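Local coordinates for protein serpin-ZX (Arabidopsis thaliana, PDB 3LE2) that inhibits metacaspase-9 through cleavage of its reactive center loop and covalent binding, and limits the death-promoting protease RD21A, restraining programmed cell death, at residues A[47-59]-A[298-312]. Residues are numbered along the deposited sequence; the frame is centred on the assembly and turned at random.
Sequences IAAGSAGATKDQI and GLTSPFSGEEGLTEM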
ATOM      1  N   ILE A  47      -2.690  16.366   6.896  1.00 38.62           N
ATOM      2  CA  ILE A  47      -2.586  16.791   8.285  1.00 39.00           C
ATOM      3  C   ILE A  47      -1.493  17.837   8.481  1.00 44.26           C
ATOM      4  O   ILE A  47      -1.656  18.796   9.235  1.00 40.43           O
ATOM      5  CB  ILE A  47      -2.292  15.599   9.200  1.00 39.44           C
ATOM      6  CG1 ILE A  47      -3.452  14.607   9.153  1.00 36.26           C
ATOM      7  CG2 ILE A  47      -2.014  16.074  10.621  1.00 30.08           C
ATOM      8  CD1 ILE A  47      -3.142  13.278   9.804  1.00 38.64           C
ATOM      9  N   ALA A  48      -0.365  17.640   7.813  1.00 37.60           N
ATOM     10  CA  ALA A  48       0.714  18.599   7.916  1.00 40.66           C
ATOM     11  C   ALA A  48       0.198  19.962   7.480  1.00 45.70           C
ATOM     12  O   ALA A  48       0.508  20.982   8.099  1.00 44.47           O
ATOM     13  CB  ALA A  48       1.906  18.166   7.060  1.00 38.90           C
ATOM     14  N   ALA A  49      -0.613  19.963   6.426  1.00 40.34           N
ATOM     15  CA  ALA A  49      -1.080  21.197   5.809  1.00 35.49           C
ATOM     16  C   ALA A  49      -1.995  22.000   6.734  1.00 44.02           C
ATOM     17  O   ALA A  49      -2.128  23.213   6.585  1.00 42.76           O
ATOM     18  CB  ALA A  49      -1.783  20.892   4.497  1.00 43.73           C
ATOM     19  N   GLY A  50      -2.628  21.320   7.683  1.00 39.63           N
ATOM     20  CA  GLY A  50      -3.516  21.976   8.626  1.00 44.94           C
ATOM     21  C   GLY A  50      -2.854  22.207   9.972  1.00 45.01           C
ATOM     22  O   GLY A  50      -3.515  22.490  10.958  1.00 46.20           O
ATOM     23  N   SER A  51      -1.534  22.081  10.011  1.00 40.29           N
ATOM     24  CA  SER A  51      -0.806  22.195  11.268  1.00 52.32           C
ATOM     25  C   SER A  51       0.332  23.207  11.182  1.00 45.91           C
ATOM     26  O   SER A  51       0.572  23.824  10.135  1.00 46.70           O
ATOM     27  CB  SER A  51      -0.233  20.837  11.669  1.00 49.11           C
ATOM     28  OG  SER A  51       0.851  20.495  10.828  1.00 48.30           O
ATOM     29  N   ALA A  52       1.033  23.369  12.294  1.00 48.16           N
ATOM     30  CA  ALA A  52       2.248  24.173  12.300  1.00 57.16           C
ATOM     31  C   ALA A  52       3.106  23.901  13.525  1.00 51.62           C
ATOM     32  O   ALA A  52       2.751  23.104  14.402  1.00 51.11           O
ATOM     33  CB  ALA A  52       1.914  25.650  12.201  1.00 58.59           C
ATOM     34  N   GLY A  53       4.247  24.572  13.582  1.00 49.89           N
ATOM     35  CA  GLY A  53       5.131  24.423  14.716  1.00 50.83           C
ATOM     36  C   GLY A  53       5.728  23.036  14.739  1.00 45.26           C
ATOM     37  O   GLY A  53       5.942  22.430  13.694  1.00 45.77           O
ATOM     38  N   ALA A  54       5.986  22.535  15.941  1.00 44.91           N
ATOM     39  CA  ALA A  54       6.661  21.260  16.116  1.00 46.50           C
ATOM     40  C   ALA A  54       5.870  20.114  15.490  1.00 49.92           C
ATOM     41  O   ALA A  54       6.424  19.048  15.213  1.00 45.82           O
ATOM     42  CB  ALA A  54       6.917  20.998  17.591  1.00 39.63           C
ATOM     43  N   THR A  55       4.581  20.336  15.259  1.00 45.89           N
ATOM     44  CA  THR A  55       3.753  19.318  14.633  1.00 46.40           C
ATOM     45  C   THR A  55       4.006  19.265  13.133  1.00 44.62           C
ATOM     46  O   THR A  55       4.319  18.197  12.586  1.00 44.60           O
ATOM     47  CB  THR A  55       2.246  19.517  14.942  1.00 53.24           C
ATOM     48  OG1 THR A  55       2.035  19.353  16.345  1.00 45.14           O
ATOM     49  CG2 THR A  55       1.393  18.487  14.202  1.00 37.98           C
ATOM     50  N   LYS A  56       3.876  20.404  12.462  1.00 39.03           N
ATOM     51  CA  LYS A  56       4.203  20.445  11.045  1.00 46.50           C
ATOM     52  C   LYS A  56       5.596  19.834  10.826  1.00 51.29           C
ATOM     53  O   LYS A  56       5.792  18.985   9.946  1.00 43.49           O
ATOM     54  CB  LYS A  56       4.145  21.876  10.512  1.00 48.35           C
ATOM     55  CG  LYS A  56       4.160  21.976   8.994  1.00 42.73           C
ATOM     56  CD  LYS A  56       4.038  23.420   8.513  1.00 43.37           C
ATOM     57  CE  LYS A  56       5.192  24.280   9.032  1.00 66.07           C
ATOM     58  NZ  LYS A  56       5.264  25.611   8.362  1.00 68.49           N
ATOM     59  N   ASP A  57       6.554  20.245  11.655  1.00 48.23           N
ATOM     60  CA  ASP A  57       7.938  19.806  11.500  1.00 46.27           C
ATOM     61  C   ASP A  57       8.105  18.313  11.690  1.00 42.64           C
ATOM     62  O   ASP A  57       8.860  17.666  10.963  1.00 48.06           O
ATOM     63  CB  ASP A  57       8.852  20.543  12.469  1.00 44.31           C
ATOM     64  CG  ASP A  57       9.021  21.994  12.104  1.00 52.31           C
ATOM     65  OD1 ASP A  57       8.882  22.319  10.902  1.00 62.03           O
ATOM     66  OD2 ASP A  57       9.290  22.806  13.017  1.00 56.42           O
ATOM     67  N   GLN A  58       7.402  17.762  12.668  1.00 39.34           N
ATOM     68  CA  GLN A  58       7.538  16.342  12.951  1.00 42.13           C
ATOM     69  C   GLN A  58       7.007  15.504  11.796  1.00 38.43           C
ATOM     70  O   GLN A  58       7.544  14.441  11.489  1.00 48.59           O
ATOM     71  CB  GLN A  58       6.838  15.974  14.254  1.00 41.70           C
ATOM     72  CG  GLN A  58       7.302  14.669  14.840  1.00 34.71           C
ATOM     73  CD  GLN A  58       6.469  14.263  16.034  1.00 43.63           C
ATOM     74  OE1 GLN A  58       6.968  14.213  17.160  1.00 39.90           O
ATOM     75  NE2 GLN A  58       5.184  13.985  15.800  1.00 38.65           N
ATOM     76  N   ILE A  59       5.962  15.995  11.146  1.00 39.47           N
ATOM     77  CA  ILE A  59       5.379  15.276  10.024  1.00 43.95           C
ATOM     78  C   ILE A  59       6.257  15.488   8.794  1.00 42.73           C
ATOM     79  O   ILE A  59       6.550  14.547   8.056  1.00 40.49           O
ATOM     80  CB  ILE A  59       3.924  15.736   9.763  1.00 44.89           C
ATOM     81  CG1 ILE A  59       3.072  15.535  11.017  1.00 40.62           C
ATOM     82  CG2 ILE A  59       3.302  14.990   8.587  1.00 35.06           C
ATOM     83  CD1 ILE A  59       1.717  16.208  10.930  1.00 36.59           C
ATOM     84  N   GLY A 298       6.986   7.077  16.479  1.00 39.13           N
ATOM     85  CA  GLY A 298       7.339   8.388  16.986  1.00 41.14           C
ATOM     86  C   GLY A 298       6.602   9.567  16.376  1.00 43.48           C
ATOM     87  O   GLY A 298       6.891  10.715  16.720  1.00 36.43           O
ATOM     88  N   LEU A 299       5.655   9.303  15.475  1.00 46.29           N
ATOM     89  CA  LEU A 299       4.847  10.379  14.901  1.00 38.43           C
ATOM     90  C   LEU A 299       3.667  10.611  15.819  1.00 37.25           C
ATOM     91  O   LEU A 299       2.542  10.230  15.511  1.00 33.22           O
ATOM     92  CB  LEU A 299       4.388  10.062  13.471  1.00 40.10           C
ATOM     93  CG  LEU A 299       3.808  11.255  12.696  1.00 43.81           C
ATOM     94  CD1 LEU A 299       4.723  12.466  12.793  1.00 40.05           C
ATOM     95  CD2 LEU A 299       3.541  10.911  11.243  1.00 37.81           C
ATOM     96  N   THR A 300       3.957  11.247  16.953  1.00 41.32           N
ATOM     97  CA  THR A 300       3.021  11.387  18.064  1.00 38.98           C
ATOM     98  C   THR A 300       2.243  12.695  18.041  1.00 34.29           C
ATOM     99  O   THR A 300       1.122  12.752  18.531  1.00 37.07           O
ATOM    100  CB  THR A 300       3.776  11.320  19.407  1.00 41.30           C
ATOM    101  OG1 THR A 300       5.042  11.991  19.274  1.00 34.96           O
ATOM    102  CG2 THR A 300       4.015   9.878  19.824  1.00 38.09           C
ATOM    103  N   SER A 301       2.840  13.747  17.484  1.00 39.04           N
ATOM    104  CA  SER A 301       2.266  15.092  17.624  1.00 41.79           C
ATOM    105  C   SER A 301       0.873  15.301  17.005  1.00 40.65           C
ATOM    106  O   SER A 301       0.035  15.997  17.584  1.00 39.98           O
ATOM    107  CB  SER A 301       3.235  16.181  17.145  1.00 39.22           C
ATOM    108  OG  SER A 301       3.316  16.219  15.731  1.00 53.20           O
ATOM    109  N   PRO A 302       0.621  14.721  15.825  1.00 38.65           N
ATOM    110  CA  PRO A 302      -0.723  14.880  15.246  1.00 40.14           C
ATOM    111  C   PRO A 302      -1.849  14.336  16.127  1.00 34.29           C
ATOM    112  O   PRO A 302      -2.974  14.805  15.998  1.00 38.69           O
ATOM    113  CB  PRO A 302      -0.632  14.083  13.946  1.00 47.10           C
ATOM    114  CG  PRO A 302       0.855  14.134  13.594  1.00 46.64           C
ATOM    115  CD  PRO A 302       1.543  14.021  14.913  1.00 39.21           C
ATOM    116  N   PHE A 303      -1.540  13.388  17.011  1.00 32.58           N
ATOM    117  CA  PHE A 303      -2.542  12.708  17.838  1.00 37.73           C
ATOM    118  C   PHE A 303      -2.554  13.163  19.299  1.00 44.13           C
ATOM    119  O   PHE A 303      -3.259  12.595  20.130  1.00 40.78           O
ATOM    120  CB  PHE A 303      -2.318  11.196  17.756  1.00 35.84           C
ATOM    121  CG  PHE A 303      -2.046  10.728  16.366  1.00 43.25           C
ATOM    122  CD1 PHE A 303      -3.096  10.458  15.495  1.00 32.47           C
ATOM    123  CD2 PHE A 303      -0.745  10.619  15.901  1.00 39.01           C
ATOM    124  CE1 PHE A 303      -2.851  10.061  14.188  1.00 36.76           C
ATOM    125  CE2 PHE A 303      -0.489  10.220  14.597  1.00 37.83           C
ATOM    126  CZ  PHE A 303      -1.550   9.942  13.735  1.00 40.69           C
ATOM    127  N   SER A 304      -1.767  14.188  19.603  1.00 48.70           N
ATOM    128  CA  SER A 304      -1.690  14.722  20.955  1.00 51.57           C
ATOM    129  C   SER A 304      -2.307  16.108  20.991  1.00 57.30           C
ATOM    130  O   SER A 304      -2.173  16.881  20.041  1.00 54.22           O
ATOM    131  CB  SER A 304      -0.234  14.793  21.419  1.00 52.24           C
ATOM    132  OG  SER A 304      -0.124  15.502  22.639  1.00 58.90           O
ATOM    133  N   GLY A 305      -2.990  16.422  22.085  1.00 67.34           N
ATOM    134  CA  GLY A 305      -3.594  17.731  22.229  1.00 65.97           C
ATOM    135  C   GLY A 305      -2.520  18.780  22.397  1.00 67.94           C
ATOM    136  O   GLY A 305      -2.755  19.964  22.164  1.00 74.29           O
ATOM    137  N   GLU A 306      -1.331  18.330  22.788  1.00 73.35           N
ATOM    138  CA  GLU A 306      -0.227  19.226  23.134  1.00 66.54           C
ATOM    139  C   GLU A 306      -0.073  20.407  22.174  1.00 68.18           C
ATOM    140  O   GLU A 306      -0.320  21.549  22.549  1.00 72.82           O
ATOM    141  CB  GLU A 306       1.092  18.455  23.249  1.00 69.51           C
ATOM    142  CG  GLU A 306       2.305  19.371  23.397  1.00 76.17           C
ATOM    143  CD  GLU A 306       3.625  18.625  23.370  1.00 68.69           C
ATOM    144  OE1 GLU A 306       3.691  17.508  23.935  1.00 57.64           O
ATOM    145  OE2 GLU A 306       4.594  19.165  22.786  1.00 60.99           O
ATOM    146  N   GLU A 307       0.353  20.136  20.945  1.00 69.74           N
ATOM    147  CA  GLU A 307       0.448  21.179  19.928  1.00 75.05           C
ATOM    148  C   GLU A 307      -0.934  21.459  19.352  1.00 78.09           C
ATOM    149  O   GLU A 307      -1.514  22.531  19.551  1.00 71.25           O
ATOM    150  CB  GLU A 307       1.383  20.746  18.792  1.00 77.37           C
ATOM    151  CG  GLU A 307       2.866  20.933  19.055  1.00 56.88           C
ATOM    152  CD  GLU A 307       3.260  22.387  19.052  1.00 67.41           C
ATOM    153  OE1 GLU A 307       3.754  22.859  18.008  1.00 73.47           O
ATOM    154  OE2 GLU A 307       3.071  23.058  20.090  1.00 70.41           O
ATOM    155  N   GLY A 308      -1.455  20.474  18.632  1.00 82.26           N
ATOM    156  CA  GLY A 308      -2.747  20.610  17.999  1.00 80.53           C
ATOM    157  C   GLY A 308      -2.640  20.999  16.538  1.00 76.99           C
ATOM    158  O   GLY A 308      -1.547  21.168  15.979  1.00 66.83           O
ATOM    159  N   LEU A 309      -3.807  21.144  15.926  1.00 72.03           N
ATOM    160  CA  LEU A 309      -3.917  21.463  14.517  1.00 59.22           C
ATOM    161  C   LEU A 309      -4.595  22.817  14.397  1.00 62.48           C
ATOM    162  O   LEU A 309      -5.819  22.922  14.230  1.00 54.14           O
ATOM    163  CB  LEU A 309      -4.714  20.370  13.814  1.00 62.64           C
ATOM    164  CG  LEU A 309      -4.128  18.979  14.070  1.00 51.03           C
ATOM    165  CD1 LEU A 309      -5.160  17.894  13.837  1.00 46.82           C
ATOM    166  CD2 LEU A 309      -2.898  18.772  13.198  1.00 50.77           C
ATOM    167  N   THR A 310      -3.772  23.854  14.495  1.00 59.19           N
ATOM    168  CA  THR A 310      -4.248  25.224  14.591  1.00 63.92           C
ATOM    169  C   THR A 310      -4.523  25.837  13.223  1.00 64.51           C
ATOM    170  O   THR A 310      -5.129  26.903  13.125  1.00 72.65           O
ATOM    171  CB  THR A 310      -3.242  26.091  15.371  1.00 67.83           C
ATOM    172  OG1 THR A 310      -1.928  25.922  14.817  1.00 59.50           O
ATOM    173  CG2 THR A 310      -3.217  25.673  16.835  1.00 62.27           C
ATOM    174  N   GLU A 311      -4.092  25.153  12.170  1.00 51.46           N
ATOM    175  CA  GLU A 311      -4.333  25.629  10.810  1.00 56.19           C
ATOM    176  C   GLU A 311      -5.466  24.880  10.107  1.00 51.64           C
ATOM    177  O   GLU A 311      -5.648  24.998   8.899  1.00 48.89           O
ATOM    178  CB  GLU A 311      -3.051  25.526   9.976  1.00 57.86           C
ATOM    179  CG  GLU A 311      -1.895  26.368  10.513  1.00 65.29           C
ATOM    180  CD  GLU A 311      -2.321  27.790  10.846  1.00 75.33           C
ATOM    181  OE1 GLU A 311      -2.813  28.504   9.938  1.00 66.88           O
ATOM    182  OE2 GLU A 311      -2.165  28.187  12.021  1.00 79.03           O
ATOM    183  N   MET A 312      -6.237  24.110  10.855  1.00 48.32           N
ATOM    184  CA  MET A 312      -7.229  23.263  10.216  1.00 50.80           C
ATOM    185  C   MET A 312      -8.662  23.784  10.412  1.00 51.69           C
ATOM    186  O   MET A 312      -9.484  23.765   9.486  1.00 44.35           O
ATOM    187  CB  MET A 312      -7.072  21.841  10.733  1.00 41.47           C
ATOM    188  CG  MET A 312      -7.674  20.780   9.850  1.00 54.56           C
ATOM    189  SD  MET A 312      -7.393  19.154  10.573  1.00 46.95           S
ATOM    190  CE  MET A 312      -5.668  18.858  10.147  1.00 47.91           C
TER
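Ile47 holds CG2 anti to the backbone N (chi1 -63°), which sends that methyl to Leu309, and Ile59 holds CG1 anti to the carbonyl carbon (chi1 -58°), so that its CG1-CD1 arm runs past the ring of Pro302 in the opposite direction. Ile59 CD1 sits 3.5 Å from Pro302 CG, tight for two carbons, while Ile47 CG2 lies 3.8 Å from Leu309 CD2. That same Leu309 methyl also packs on Ser51 CB, and Leu299 CD1 reaches Ile59 CG1 at 3.9 Å. Next to them Thr55 CG2 lies 3.3 Å from Ser301 OG, with Gln58 alongside Leu299. Two weak polar links lie to one side of this apolar cluster. Glu307 bends at chi2 (-71°) and brings OE1 within 3.1 Å of Ala54 N, in the first turn of helix 54-63. Further along, Glu311 N gives a bond of 3.0 Å to Gly50 O. Met312 CE packs 4.1 Å from Gly50 CA, an approach that the lack of a side chain there permits. In the serpin fold this is structural packing, away from the reactive bond: the loop after helix 291-296 lies against the end of helix 37-49, the turn that follows and the start of helix 54-63. On strand 167-176, Ile47 meets Phe169 and Leu309 meets Leu167, with helix 110-119 beside Met312.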